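Local coordinates for protein putative alpha KG dependent 2,4-D dioxygenase (Burkholderia xenovorans, PDB 5J92) that probably acts as an iron(II)- and 2-oxoglutarate-dependent dioxygenase of the TfdA/TauD family, at residues A[10-15]-A[23-28]; A[50-55]-A[258-263]; A[137-142]-A[254-259]; A[148-153]-A[272-277]. All blocks are in the same frame, centred on the assembly; numbering follows the deposited sequence. Where two conformers were deposited one is given.

Contact 1 of 4, residues A[10-15]-A[23-28]; sequences SLNVEA and RIHGLD
The N-terminal beta hairpin of the TauD-type fold pairs E14 with R23 and V13 with I24, the segments 12-15 and 23-25 running antiparallel. E14 and R23 form the hydrogen-bonded pair: E14 N reaches R23 O at 2.9 Å, and R23 N returns to E14 O at 2.8 Å. On the face carrying E14 and R23, the imidazole of H25 lies diagonally across from E14. H25 NE2 donates to E14 OE1 at 2.7 Å, with an N-H...O angle of 155°; the oxygen sits at the ring edge, close to the ring plane, while the carboxylate plane is turned 45° from it. E14 CG stands anti to the backbone N (chi1 174°) and the chain continues extended, which carries the carboxylate across to the ring. A water joins E14 O to R23 NH1, and another links N12 N to H25 O. V13 and I24 share the other face, where V13 CG2 meets I24 CG1 at 4.4 Å; just before the strand, L11 CD1 lies 4.3 Å from I24 CD1. The antiparallel hairpin forms one edge of the six-stranded sheet, with strand 12-15 outermost in this chain and L11 packed against helix 35-47.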
loop_
_atom_site.group_PDB
_atom_site.type_symbol
_atom_site.label_atom_id
_atom_site.label_comp_id
_atom_site.label_asym_id
_atom_site.label_seq_id
_atom_site.Cartn_x
_atom_site.Cartn_y
_atom_site.Cartn_z
ATOM N N SER A 10 -21.823 26.552 -19.902
ATOM C CA SER A 10 -22.283 26.134 -21.223
ATOM C C SER A 10 -21.504 24.949 -21.778
ATOM O O SER A 10 -21.859 24.439 -22.847
ATOM C CB SER A 10 -22.188 27.293 -22.217
ATOM O OG SER A 10 -20.840 27.562 -22.541
ATOM N N LEU A 11 -20.448 24.519 -21.098
ATOM C CA LEU A 11 -19.680 23.367 -21.542
ATOM C C LEU A 11 -20.539 22.112 -21.511
ATOM O O LEU A 11 -21.412 21.961 -20.653
ATOM C CB LEU A 11 -18.451 23.162 -20.665
ATOM C CG LEU A 11 -17.329 24.182 -20.784
ATOM C CD1 LEU A 11 -16.258 23.831 -19.768
ATOM C CD2 LEU A 11 -16.772 24.175 -22.194
ATOM N N ASN A 12 -20.318 21.231 -22.483
ATOM C CA ASN A 12 -21.044 19.967 -22.562
ATOM C C ASN A 12 -20.294 18.970 -21.690
ATOM O O ASN A 12 -19.421 18.234 -22.147
ATOM C CB ASN A 12 -21.162 19.522 -24.016
ATOM C CG ASN A 12 -21.951 18.227 -24.181
ATOM O OD1 ASN A 12 -22.375 17.608 -23.200
ATOM N ND2 ASN A 12 -22.181 17.832 -25.435
ATOM N N VAL A 13 -20.658 18.937 -20.407
ATOM C CA VAL A 13 -19.959 18.142 -19.403
ATOM C C VAL A 13 -20.737 16.861 -19.147
ATOM O O VAL A 13 -21.932 16.911 -18.840
ATOM C CB VAL A 13 -19.786 18.938 -18.100
ATOM C CG1 VAL A 13 -19.031 18.087 -17.066
ATOM C CG2 VAL A 13 -19.066 20.230 -18.384
ATOM N N GLU A 14 -20.053 15.715 -19.228
ATOM C CA GLU A 14 -20.655 14.404 -18.980
ATOM C C GLU A 14 -19.812 13.671 -17.949
ATOM O O GLU A 14 -18.666 13.306 -18.231
ATOM C CB GLU A 14 -20.763 13.571 -20.260
ATOM C CG GLU A 14 -21.253 12.157 -19.997
ATOM C CD GLU A 14 -21.206 11.248 -21.235
ATOM O OE1 GLU A 14 -20.516 11.572 -22.224
ATOM O OE2 GLU A 14 -21.836 10.177 -21.198
ATOM N N ALA A 15 -20.394 13.416 -16.777
ATOM C CA ALA A 15 -19.654 12.775 -15.689
ATOM C C ALA A 15 -19.180 11.390 -16.108
ATOM O O ALA A 15 -19.952 10.599 -16.656
ATOM C CB ALA A 15 -20.533 12.683 -14.445
ATOM N N ARG A 23 -16.025 13.980 -18.905
ATOM C CA ARG A 23 -15.714 14.294 -20.288
ATOM C C ARG A 23 -16.305 15.643 -20.669
ATOM O O ARG A 23 -17.374 16.045 -20.186
ATOM C CB ARG A 23 -16.258 13.211 -21.230
ATOM C CG ARG A 23 -15.428 11.919 -21.198
ATOM C CD ARG A 23 -15.922 10.861 -22.193
ATOM N NE ARG A 23 -14.973 9.748 -22.279
ATOM C CZ ARG A 23 -14.877 8.767 -21.389
ATOM N NH1 ARG A 23 -15.701 8.732 -20.342
ATOM N NH2 ARG A 23 -13.971 7.809 -21.552
ATOM N N ILE A 24 -15.590 16.354 -21.532
ATOM C CA ILE A 24 -16.048 17.623 -22.061
ATOM C C ILE A 24 -16.084 17.458 -23.567
ATOM O O ILE A 24 -15.039 17.300 -24.208
ATOM C CB ILE A 24 -15.139 18.783 -21.646
ATOM C CG1 ILE A 24 -15.278 19.000 -20.140
ATOM C CG2 ILE A 24 -15.543 20.033 -22.390
ATOM C CD1 ILE A 24 -14.313 19.978 -19.586
ATOM N N HIS A 25 -17.285 17.424 -24.116
ATOM C CA HIS A 25 -17.496 17.178 -25.527
ATOM C C HIS A 25 -17.577 18.498 -26.262
ATOM O O HIS A 25 -17.736 19.558 -25.662
ATOM C CB HIS A 25 -18.793 16.396 -25.754
ATOM C CG HIS A 25 -18.848 15.096 -25.026
ATOM N ND1 HIS A 25 -18.149 13.981 -25.441
ATOM C CD2 HIS A 25 -19.545 14.719 -23.929
ATOM C CE1 HIS A 25 -18.392 12.980 -24.612
ATOM N NE2 HIS A 25 -19.236 13.404 -23.685
ATOM N N GLY A 26 -17.475 18.420 -27.586
ATOM C CA GLY A 26 -17.804 19.546 -28.433
ATOM C C GLY A 26 -16.731 20.599 -28.565
ATOM O O GLY A 26 -17.022 21.684 -29.081
ATOM N N LEU A 27 -15.510 20.314 -28.125
ATOM C CA LEU A 27 -14.381 21.226 -28.242
ATOM C C LEU A 27 -13.422 20.738 -29.320
ATOM O O LEU A 27 -13.173 19.530 -29.445
ATOM C CB LEU A 27 -13.638 21.341 -26.909
ATOM C CG LEU A 27 -14.426 21.997 -25.775
ATOM C CD1 LEU A 27 -13.486 22.289 -24.606
ATOM C CD2 LEU A 27 -15.133 23.259 -26.230
ATOM N N ASP A 28 -12.910 21.678 -30.112
ATOM C CA ASP A 28 -11.841 21.427 -31.075
ATOM C C ASP A 28 -10.594 22.135 -30.553
ATOM O O ASP A 28 -10.398 23.325 -30.809
ATOM C CB ASP A 28 -12.228 21.907 -32.468
ATOM C CG ASP A 28 -11.098 21.759 -33.483
ATOM O OD1 ASP A 28 -10.058 21.128 -33.172
ATOM O OD2 ASP A 28 -11.270 22.267 -34.615
HETATM O O HOH W 1 -18.630 22.075 -24.612
HETATM O O HOH W 2 -18.014 10.647 -19.507
#

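Contact 2 of 4, residues A[50-55]-A[258-263]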
loop_
_atom_site.group_PDB
_atom_site.type_symbol
_atom_site.label_atom_id
_atom_site.label_comp_id
_atom_site.label_asym_id
_atom_site.label_seq_id
_atom_site.Cartn_x
_atom_site.Cartn_y
_atom_site.Cartn_z
ATOM N N VAL A 50 -10.388 15.750 -12.824
ATOM C CA VAL A 50 -9.946 15.038 -14.027
ATOM C C VAL A 50 -10.925 15.376 -15.142
ATOM O O VAL A 50 -12.126 15.104 -15.020
ATOM C CB VAL A 50 -9.877 13.513 -13.833
ATOM C CG1 VAL A 50 -9.412 12.820 -15.147
ATOM C CG2 VAL A 50 -8.972 13.127 -12.661
ATOM N N LEU A 51 -10.422 15.999 -16.211
ATOM C CA LEU A 51 -11.218 16.343 -17.379
ATOM C C LEU A 51 -10.668 15.611 -18.599
ATOM O O LEU A 51 -9.448 15.614 -18.848
ATOM C CB LEU A 51 -11.223 17.864 -17.616
ATOM C CG LEU A 51 -11.869 18.740 -16.536
ATOM C CD1 LEU A 51 -11.712 20.220 -16.868
ATOM C CD2 LEU A 51 -13.346 18.406 -16.399
ATOM N N ILE A 52 -11.570 15.002 -19.355
ATOM C CA ILE A 52 -11.248 14.164 -20.507
ATOM C C ILE A 52 -11.837 14.834 -21.737
ATOM O O ILE A 52 -13.060 15.027 -21.818
ATOM C CB ILE A 52 -11.829 12.750 -20.353
ATOM C CG1 ILE A 52 -11.322 12.107 -19.069
ATOM C CG2 ILE A 52 -11.542 11.922 -21.588
ATOM C CD1 ILE A 52 -12.390 11.283 -18.380
ATOM N N PHE A 53 -10.987 15.169 -22.699
ATOM C CA PHE A 53 -11.453 15.721 -23.968
ATOM C C PHE A 53 -11.281 14.651 -25.041
ATOM O O PHE A 53 -10.149 14.382 -25.478
ATOM C CB PHE A 53 -10.675 16.994 -24.326
ATOM C CG PHE A 53 -10.683 18.038 -23.235
ATOM C CD1 PHE A 53 -9.735 18.008 -22.215
ATOM C CD2 PHE A 53 -11.627 19.054 -23.230
ATOM C CE1 PHE A 53 -9.734 18.960 -21.209
ATOM C CE2 PHE A 53 -11.631 20.018 -22.232
ATOM C CZ PHE A 53 -10.685 19.975 -21.224
ATOM N N PRO A 54 -12.350 13.982 -25.463
ATOM C CA PRO A 54 -12.195 12.870 -26.410
ATOM C C PRO A 54 -11.758 13.338 -27.790
ATOM O O PRO A 54 -12.045 14.459 -28.215
ATOM C CB PRO A 54 -13.602 12.248 -26.471
ATOM C CG PRO A 54 -14.306 12.725 -25.219
ATOM C CD PRO A 54 -13.732 14.111 -24.967
ATOM N N ARG A 55 -11.053 12.449 -28.491
ATOM C CA ARG A 55 -10.831 12.554 -29.938
ATOM C C ARG A 55 -10.207 13.900 -30.331
ATOM O O ARG A 55 -10.711 14.632 -31.187
ATOM C CB ARG A 55 -12.146 12.294 -30.691
ATOM C CG ARG A 55 -12.690 10.882 -30.457
ATOM C CD ARG A 55 -14.139 10.675 -30.933
ATOM N NE ARG A 55 -15.132 11.160 -29.967
ATOM C CZ ARG A 55 -15.616 10.452 -28.939
ATOM N NH1 ARG A 55 -16.516 10.992 -28.115
ATOM N NH2 ARG A 55 -15.202 9.207 -28.728
ATOM N N VAL A 258 -8.004 6.059 -27.798
ATOM C CA VAL A 258 -7.045 6.752 -28.652
ATOM C C VAL A 258 -7.439 8.218 -28.780
ATOM O O VAL A 258 -8.611 8.549 -29.006
ATOM C CB VAL A 258 -6.952 6.059 -30.021
ATOM C CG1 VAL A 258 -6.229 6.953 -31.035
ATOM C CG2 VAL A 258 -6.205 4.729 -29.882
ATOM N N ARG A 259 -6.456 9.102 -28.599
ATOM C CA ARG A 259 -6.582 10.555 -28.701
ATOM C C ARG A 259 -7.501 11.163 -27.640
ATOM O O ARG A 259 -8.022 12.277 -27.831
ATOM C CB ARG A 259 -7.030 10.987 -30.100
ATOM C CG ARG A 259 -5.983 10.775 -31.188
ATOM C CD ARG A 259 -4.707 11.555 -30.913
ATOM N NE ARG A 259 -3.790 11.400 -32.037
ATOM C CZ ARG A 259 -2.941 12.328 -32.454
ATOM N NH1 ARG A 259 -2.873 13.497 -31.834
ATOM N NH2 ARG A 259 -2.163 12.081 -33.497
ATOM N N ASP A 260 -7.668 10.474 -26.511
ATOM C CA ASP A 260 -8.146 11.124 -25.305
ATOM C C ASP A 260 -7.112 12.170 -24.895
ATOM O O ASP A 260 -5.913 11.871 -24.824
ATOM C CB ASP A 260 -8.284 10.127 -24.154
ATOM C CG ASP A 260 -9.609 9.377 -24.130
ATOM O OD1 ASP A 260 -10.536 9.672 -24.907
ATOM O OD2 ASP A 260 -9.707 8.480 -23.268
ATOM N N LEU A 261 -7.562 13.383 -24.613
ATOM C CA LEU A 261 -6.741 14.358 -23.901
ATOM C C LEU A 261 -7.260 14.411 -22.471
ATOM O O LEU A 261 -8.393 14.844 -22.229
ATOM C CB LEU A 261 -6.791 15.730 -24.569
ATOM C CG LEU A 261 -5.637 16.708 -24.321
ATOM C CD1 LEU A 261 -5.911 18.021 -25.027
ATOM C CD2 LEU A 261 -5.404 16.973 -22.852
ATOM N N VAL A 262 -6.434 13.985 -21.523
ATOM C CA VAL A 262 -6.820 13.949 -20.117
ATOM C C VAL A 262 -6.010 15.010 -19.387
ATOM O O VAL A 262 -4.771 15.014 -19.439
ATOM C CB VAL A 262 -6.621 12.564 -19.485
ATOM C CG1 VAL A 262 -6.968 12.612 -17.987
ATOM C CG2 VAL A 262 -7.483 11.532 -20.199
ATOM N N MET A 263 -6.727 15.916 -18.732
ATOM C CA MET A 263 -6.169 17.019 -17.968
ATOM C C MET A 263 -6.572 16.823 -16.519
ATOM O O MET A 263 -7.757 16.594 -16.236
ATOM C CB MET A 263 -6.685 18.346 -18.536
ATOM C CG MET A 263 -6.711 19.533 -17.613
ATOM S SD MET A 263 -7.588 20.866 -18.460
ATOM C CE MET A 263 -7.285 22.231 -17.343
HETATM O O HOH W 3 -10.646 9.717 -27.501
#
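F53 and M263 cross at a slant, the sulfur reaching the rim of the phenyl ring: M263 SD lies 4.0 Å from F53 CE1 and 80° off the ring normal, a Met-aromatic contact at the edge. A chi1 of 156° and an outstretched chain take SD over to the ring's rim. F53 CB also packs on L261 CB at 4.1 Å. On the other face I52 and V262 run alongside each other in a common direction, with I52 CG1 4.0 Å from V262 CG2. V50 meets V262 obliquely. Two antiparallel hydrogen-bonded pairs, L51 with M263 and F53 with L261, set this register; L51 N to M263 O measures 2.7 Å at 178°. Beyond the strands a water links R55 N, V258 O and D260 OD1, while D260 OD2 accepts from S257 N and H254 NE2. The pair lies inside the larger sheet, between strands 21-25 and 132-139, with I41 of helix 35-47 against L51, F53 and M263.

Contact 3 of 4, residues A[137-142]-A[254-259]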
loop_
_atom_site.group_PDB
_atom_site.type_symbol
_atom_site.label_atom_id
_atom_site.label_comp_id
_atom_site.label_asym_id
_atom_site.label_seq_id
_atom_site.Cartn_x
_atom_site.Cartn_y
_atom_site.Cartn_z
ATOM N N LEU A 137 -2.135 14.675 -20.625
ATOM C CA LEU A 137 -1.680 13.455 -21.281
ATOM C C LEU A 137 -2.555 13.224 -22.502
ATOM O O LEU A 137 -3.776 13.104 -22.374
ATOM C CB LEU A 137 -1.767 12.244 -20.344
ATOM C CG LEU A 137 -0.567 11.775 -19.521
ATOM C CD1 LEU A 137 -0.924 10.517 -18.722
ATOM C CD2 LEU A 137 0.664 11.546 -20.393
ATOM N N LEU A 138 -1.939 13.147 -23.678
ATOM C CA LEU A 138 -2.660 12.884 -24.920
ATOM C C LEU A 138 -2.222 11.529 -25.458
ATOM O O LEU A 138 -1.037 11.320 -25.743
ATOM C CB LEU A 138 -2.407 13.995 -25.940
ATOM C CG LEU A 138 -3.060 13.875 -27.318
ATOM C CD1 LEU A 138 -4.585 13.794 -27.240
ATOM C CD2 LEU A 138 -2.628 15.041 -28.162
ATOM N N SER A 139 -3.172 10.612 -25.605
ATOM C CA SER A 139 -2.853 9.245 -26.000
ATOM C C SER A 139 -2.764 9.123 -27.516
ATOM O O SER A 139 -3.651 9.585 -28.241
ATOM C CB SER A 139 -3.896 8.267 -25.462
ATOM O OG SER A 139 -5.128 8.438 -26.131
ATOM N N TYR A 140 -1.690 8.492 -27.988
ATOM C CA TYR A 140 -1.508 8.162 -29.390
ATOM C C TYR A 140 -1.748 6.687 -29.665
ATOM O O TYR A 140 -2.397 6.343 -30.655
ATOM C CB TYR A 140 -0.095 8.547 -29.854
ATOM C CG TYR A 140 0.044 10.003 -30.238
ATOM C CD1 TYR A 140 -0.238 11.019 -29.324
ATOM C CD2 TYR A 140 0.442 10.364 -31.518
ATOM C CE1 TYR A 140 -0.111 12.355 -29.679
ATOM C CE2 TYR A 140 0.571 11.690 -31.884
ATOM C CZ TYR A 140 0.296 12.683 -30.962
ATOM O OH TYR A 140 0.432 14.002 -31.341
ATOM N N ILE A 141 -1.210 5.801 -28.829
ATOM C CA ILE A 141 -1.349 4.356 -29.014
ATOM C C ILE A 141 -1.701 3.751 -27.662
ATOM O O ILE A 141 -0.974 3.960 -26.684
ATOM C CB ILE A 141 -0.075 3.715 -29.598
ATOM C CG1 ILE A 141 0.299 4.375 -30.938
ATOM C CG2 ILE A 141 -0.276 2.230 -29.791
ATOM C CD1 ILE A 141 1.611 3.845 -31.588
ATOM N N VAL A 142 -2.809 3.025 -27.602
ATOM C CA VAL A 142 -3.366 2.496 -26.355
ATOM C C VAL A 142 -3.188 0.979 -26.355
ATOM O O VAL A 142 -3.647 0.320 -27.292
ATOM C CB VAL A 142 -4.858 2.850 -26.184
ATOM C CG1 VAL A 142 -5.409 2.253 -24.888
ATOM C CG2 VAL A 142 -5.071 4.338 -26.205
ATOM N N HIS A 254 -9.113 5.304 -15.252
ATOM C CA HIS A 254 -9.435 5.757 -16.598
ATOM C C HIS A 254 -9.015 4.707 -17.617
ATOM O O HIS A 254 -7.816 4.430 -17.774
ATOM C CB HIS A 254 -8.774 7.094 -16.917
ATOM C CG HIS A 254 -9.179 7.640 -18.249
ATOM N ND1 HIS A 254 -10.463 8.078 -18.508
ATOM C CD2 HIS A 254 -8.490 7.777 -19.405
ATOM C CE1 HIS A 254 -10.536 8.489 -19.762
ATOM N NE2 HIS A 254 -9.353 8.314 -20.328
ATOM N N GLU A 255 -10.005 4.140 -18.319
ATOM C CA GLU A 255 -9.749 3.282 -19.474
ATOM C C GLU A 255 -9.512 4.173 -20.687
ATOM O O GLU A 255 -10.425 4.867 -21.148
ATOM C CB GLU A 255 -10.917 2.327 -19.721
ATOM C CG GLU A 255 -11.113 1.279 -18.633
ATOM C CD GLU A 255 -10.015 0.232 -18.623
ATOM O OE1 GLU A 255 -9.254 0.133 -19.613
ATOM O OE2 GLU A 255 -9.899 -0.494 -17.618
ATOM N N TRP A 256 -8.291 4.149 -21.203
ATOM C CA TRP A 256 -7.892 5.072 -22.254
ATOM C C TRP A 256 -8.559 4.742 -23.582
ATOM O O TRP A 256 -8.779 3.576 -23.926
ATOM C CB TRP A 256 -6.372 5.039 -22.428
ATOM C CG TRP A 256 -5.669 5.815 -21.380
ATOM C CD1 TRP A 256 -5.168 5.348 -20.194
ATOM C CD2 TRP A 256 -5.385 7.213 -21.420
ATOM N NE1 TRP A 256 -4.569 6.383 -19.496
ATOM C CE2 TRP A 256 -4.697 7.537 -20.229
ATOM C CE3 TRP A 256 -5.652 8.228 -22.350
ATOM C CZ2 TRP A 256 -4.281 8.835 -19.934
ATOM C CZ3 TRP A 256 -5.218 9.513 -22.067
ATOM C CH2 TRP A 256 -4.542 9.803 -20.860
ATOM N N SER A 257 -8.863 5.795 -24.340
ATOM C CA SER A 257 -9.224 5.678 -25.743
ATOM C C SER A 257 -8.207 6.471 -26.548
ATOM O O SER A 257 -7.624 7.445 -26.054
ATOM C CB SER A 257 -10.637 6.222 -26.021
ATOM O OG SER A 257 -11.632 5.457 -25.370
ATOM N N VAL A 258 -8.004 6.059 -27.798
ATOM C CA VAL A 258 -7.045 6.752 -28.652
ATOM C C VAL A 258 -7.439 8.218 -28.780
ATOM O O VAL A 258 -8.611 8.549 -29.006
ATOM C CB VAL A 258 -6.952 6.059 -30.021
ATOM C CG1 VAL A 258 -6.229 6.953 -31.035
ATOM C CG2 VAL A 258 -6.205 4.729 -29.882
ATOM N N ARG A 259 -6.456 9.102 -28.599
ATOM C CA ARG A 259 -6.582 10.555 -28.701
ATOM C C ARG A 259 -7.501 11.163 -27.640
ATOM O O ARG A 259 -8.022 12.277 -27.831
ATOM C CB ARG A 259 -7.030 10.987 -30.100
ATOM C CG ARG A 259 -5.983 10.775 -31.188
ATOM C CD ARG A 259 -4.707 11.555 -30.913
ATOM N NE ARG A 259 -3.790 11.400 -32.037
ATOM C CZ ARG A 259 -2.941 12.328 -32.454
ATOM N NH1 ARG A 259 -2.873 13.497 -31.834
ATOM N NH2 ARG A 259 -2.163 12.081 -33.497
#
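S139 and W256 make one close-packed part of this contact: S139 CB lies 3.6 Å from W256 CE3, and L137 CB touches W256 CH2 at 3.7 Å, the leucine crossing the indole at about a right angle. W256 NE1 is bonded to T149 OG1. In the conformer given, S139 OG donates to S257 O at 2.7 Å. R259 N bonds to S139 O at 2.9 Å, approaching from 38° above the carbonyl plane. The loop after strand 251-254 thus lies along the end of strand 132-139, where Y140 and I141, both facing E284, form a classic beta bulge. A second close contact, partly exposed, is a cation-pi pair: the R259 guanidinium lies over one face of the Y140 ring, CZ 3.8 Å from its centroid and the planes 31° apart; Y140 also stacks with H286. The looser side is aliphatic, V142 CG2 meeting CG2 of the solvent-exposed V258 at 3.9 Å.

Contact 4 of 4, residues A[148-153]-A[272-277]; sequences QTQFAD and RGRPHI
R272, first residue of 272-277, grips Q150 twice over. Its backbone N donates to Q150 O, its O accepts from Q150 N at 2.9 Å, and the guanidinium comes side-on to the glutamine amide: R272 NH2 and NE lie 2.8 and 2.9 Å from Q150 OE1. The oxygen lies in the guanidinium plane, yet both nitrogens approach from the same face of the amide, whose plane is turned 30° away. With chi1 at 70° and the chain extended to NE, R272 runs beside Q150 in the same direction. Its NH1 meets E243 of the second subunit in a salt bridge. G273 is a non-hydrogen-bonded partner of T149 in the antiparallel sheet 251-254, 149-153, 269-273, part of the family's double-stranded beta-helix core; H271, just before R272, is an iron ligand along with H122 and D124. R274 then bonds through N to Q148 O at 2.9 Å, and its bent side chain crosses the Q150 amide obliquely, R274 CD 3.7 Å from Q150 CD. A water bridges R274 NE and Q148 OE1, while Q148 NE2 is hydrogen-bonded to E255 OE2 and R274 NH2 forms a salt bridge with E240 of the second subunit.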
loop_
_atom_site.group_PDB
_atom_site.type_symbol
_atom_site.label_atom_id
_atom_site.label_comp_id
_atom_site.label_asym_id
_atom_site.label_seq_id
_atom_site.Cartn_x
_atom_site.Cartn_y
_atom_site.Cartn_z
ATOM N N GLN A 148 -4.171 1.589 -17.625
ATOM C CA GLN A 148 -5.036 2.640 -17.126
ATOM C C GLN A 148 -4.221 3.685 -16.378
ATOM O O GLN A 148 -3.130 3.419 -15.875
ATOM C CB GLN A 148 -6.100 2.064 -16.180
ATOM C CG GLN A 148 -7.020 1.008 -16.823
ATOM C CD GLN A 148 -6.433 -0.400 -16.765
ATOM O OE1 GLN A 148 -5.261 -0.586 -16.415
ATOM N NE2 GLN A 148 -7.232 -1.392 -17.158
ATOM N N THR A 149 -4.743 4.890 -16.337
ATOM C CA THR A 149 -4.287 5.884 -15.378
ATOM C C THR A 149 -5.381 6.003 -14.323
ATOM O O THR A 149 -6.560 6.114 -14.664
ATOM C CB THR A 149 -4.011 7.245 -16.025
ATOM O OG1 THR A 149 -3.129 7.083 -17.132
ATOM C CG2 THR A 149 -3.330 8.183 -15.018
ATOM N N GLN A 150 -4.996 5.913 -13.057
ATOM C CA GLN A 150 -5.937 5.955 -11.954
ATOM C C GLN A 150 -5.752 7.245 -11.169
ATOM O O GLN A 150 -4.637 7.766 -11.057
ATOM C CB GLN A 150 -5.763 4.739 -11.031
ATOM C CG GLN A 150 -5.937 3.412 -11.748
ATOM C CD GLN A 150 -6.011 2.215 -10.803
ATOM O OE1 GLN A 150 -5.409 2.205 -9.721
ATOM N NE2 GLN A 150 -6.761 1.193 -11.217
ATOM N N PHE A 151 -6.863 7.763 -10.638
ATOM C CA PHE A 151 -6.881 9.053 -9.964
ATOM C C PHE A 151 -7.582 8.895 -8.628
ATOM O O PHE A 151 -8.689 8.353 -8.568
ATOM C CB PHE A 151 -7.581 10.126 -10.816
ATOM C CG PHE A 151 -6.922 10.357 -12.143
ATOM C CD1 PHE A 151 -5.874 11.260 -12.252
ATOM C CD2 PHE A 151 -7.331 9.651 -13.276
ATOM C CE1 PHE A 151 -5.244 11.478 -13.475
ATOM C CE2 PHE A 151 -6.711 9.857 -14.502
ATOM C CZ PHE A 151 -5.661 10.777 -14.601
ATOM N N ALA A 152 -6.944 9.378 -7.568
ATOM C CA ALA A 152 -7.482 9.287 -6.219
ATOM C C ALA A 152 -7.833 10.680 -5.720
ATOM O O ALA A 152 -6.985 11.584 -5.729
ATOM C CB ALA A 152 -6.492 8.597 -5.282
ATOM N N ASP A 153 -9.080 10.848 -5.288
ATOM C CA ASP A 153 -9.600 12.162 -4.898
ATOM C C ASP A 153 -9.168 12.494 -3.469
ATOM O O ASP A 153 -9.691 11.919 -2.508
ATOM C CB ASP A 153 -11.119 12.172 -5.033
ATOM C CG ASP A 153 -11.724 13.575 -4.855
ATOM O OD1 ASP A 153 -11.066 14.460 -4.249
ATOM O OD2 ASP A 153 -12.874 13.768 -5.326
ATOM N N ARG A 272 -1.652 7.455 -10.657
ATOM C CA ARG A 272 -0.628 6.457 -10.914
ATOM C C ARG A 272 -0.957 5.778 -12.227
ATOM O O ARG A 272 -2.123 5.706 -12.617
ATOM C CB ARG A 272 -0.541 5.414 -9.788
ATOM C CG ARG A 272 -1.746 4.466 -9.734
ATOM C CD ARG A 272 -1.628 3.411 -8.627
ATOM N NE ARG A 272 -2.777 2.496 -8.658
ATOM C CZ ARG A 272 -2.831 1.335 -8.012
ATOM N NH1 ARG A 272 -1.805 0.956 -7.279
ATOM N NH2 ARG A 272 -3.905 0.544 -8.113
ATOM N N GLY A 273 0.083 5.276 -12.893
ATOM C CA GLY A 273 -0.099 4.448 -14.066
ATOM C C GLY A 273 -0.141 2.979 -13.691
ATOM O O GLY A 273 0.408 2.564 -12.677
ATOM N N ARG A 274 -0.848 2.207 -14.492
ATOM C CA ARG A 274 -0.961 0.773 -14.304
ATOM C C ARG A 274 -0.191 0.046 -15.390
ATOM O O ARG A 274 -0.146 0.521 -16.528
ATOM C CB ARG A 274 -2.433 0.327 -14.335
ATOM C CG ARG A 274 -3.305 0.987 -13.248
ATOM C CD ARG A 274 -2.950 0.463 -11.856
ATOM N NE ARG A 274 -3.210 -0.968 -11.772
ATOM C CZ ARG A 274 -2.419 -1.840 -11.163
ATOM N NH1 ARG A 274 -1.295 -1.428 -10.596
ATOM N NH2 ARG A 274 -2.736 -3.128 -11.149
ATOM N N PRO A 275 0.428 -1.092 -15.087
ATOM C CA PRO A 275 1.108 -1.849 -16.143
ATOM C C PRO A 275 0.116 -2.243 -17.232
ATOM O O PRO A 275 -1.081 -2.391 -16.982
ATOM C CB PRO A 275 1.650 -3.086 -15.416
ATOM C CG PRO A 275 1.652 -2.732 -13.952
ATOM C CD PRO A 275 0.481 -1.783 -13.783
ATOM N N HIS A 276 0.610 -2.358 -18.459
ATOM C CA HIS A 276 -0.167 -2.961 -19.536
ATOM C C HIS A 276 0.405 -4.339 -19.858
ATOM O O HIS A 276 1.581 -4.608 -19.604
ATOM C CB HIS A 276 -0.198 -2.073 -20.784
ATOM C CG HIS A 276 1.150 -1.793 -21.370
ATOM N ND1 HIS A 276 1.948 -0.756 -20.936
ATOM C CD2 HIS A 276 1.836 -2.408 -22.361
ATOM C CE1 HIS A 276 3.070 -0.747 -21.633
ATOM N NE2 HIS A 276 3.028 -1.740 -22.504
ATOM N N ILE A 277 -0.444 -5.222 -20.380
ATOM C CA ILE A 277 -0.138 -6.642 -20.515
ATOM C C ILE A 277 -0.324 -7.046 -21.973
ATOM O O ILE A 277 -1.430 -6.924 -22.507
ATOM C CB ILE A 277 -1.033 -7.509 -19.614
ATOM C CG1 ILE A 277 -1.160 -6.896 -18.213
ATOM C CG2 ILE A 277 -0.539 -8.951 -19.589
ATOM C CD1 ILE A 277 0.142 -6.755 -17.474
HETATM O O HOH W 4 -4.796 -2.319 -14.198
#

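Overall arrangement
Contacts 1, 2 and 3 all reach the six-stranded sheet: contact 1 is its edge hairpin, contact 2 an interior pairing, and contact 3, which shares V258 and R259 with contact 2, joins it by a loop lying along strand 132-139. I24 N probably bonds to I52 O at 2.9 Å between contacts 1 and 2, whose centres are 11 Å apart. Contact 2 is mostly buried and apolar; contact 1 has a polar outer face, and contact 3 combines a buried indole with a partly exposed cation-pi pair. Contact 4 lies in the three-stranded sheet, is richest in arginine chemistry and alone reaches the second subunit. H254 N to T149 O, at 2.7 Å, probably ties it to contact 3, and F151 packs on V50 and V262 of contact 2.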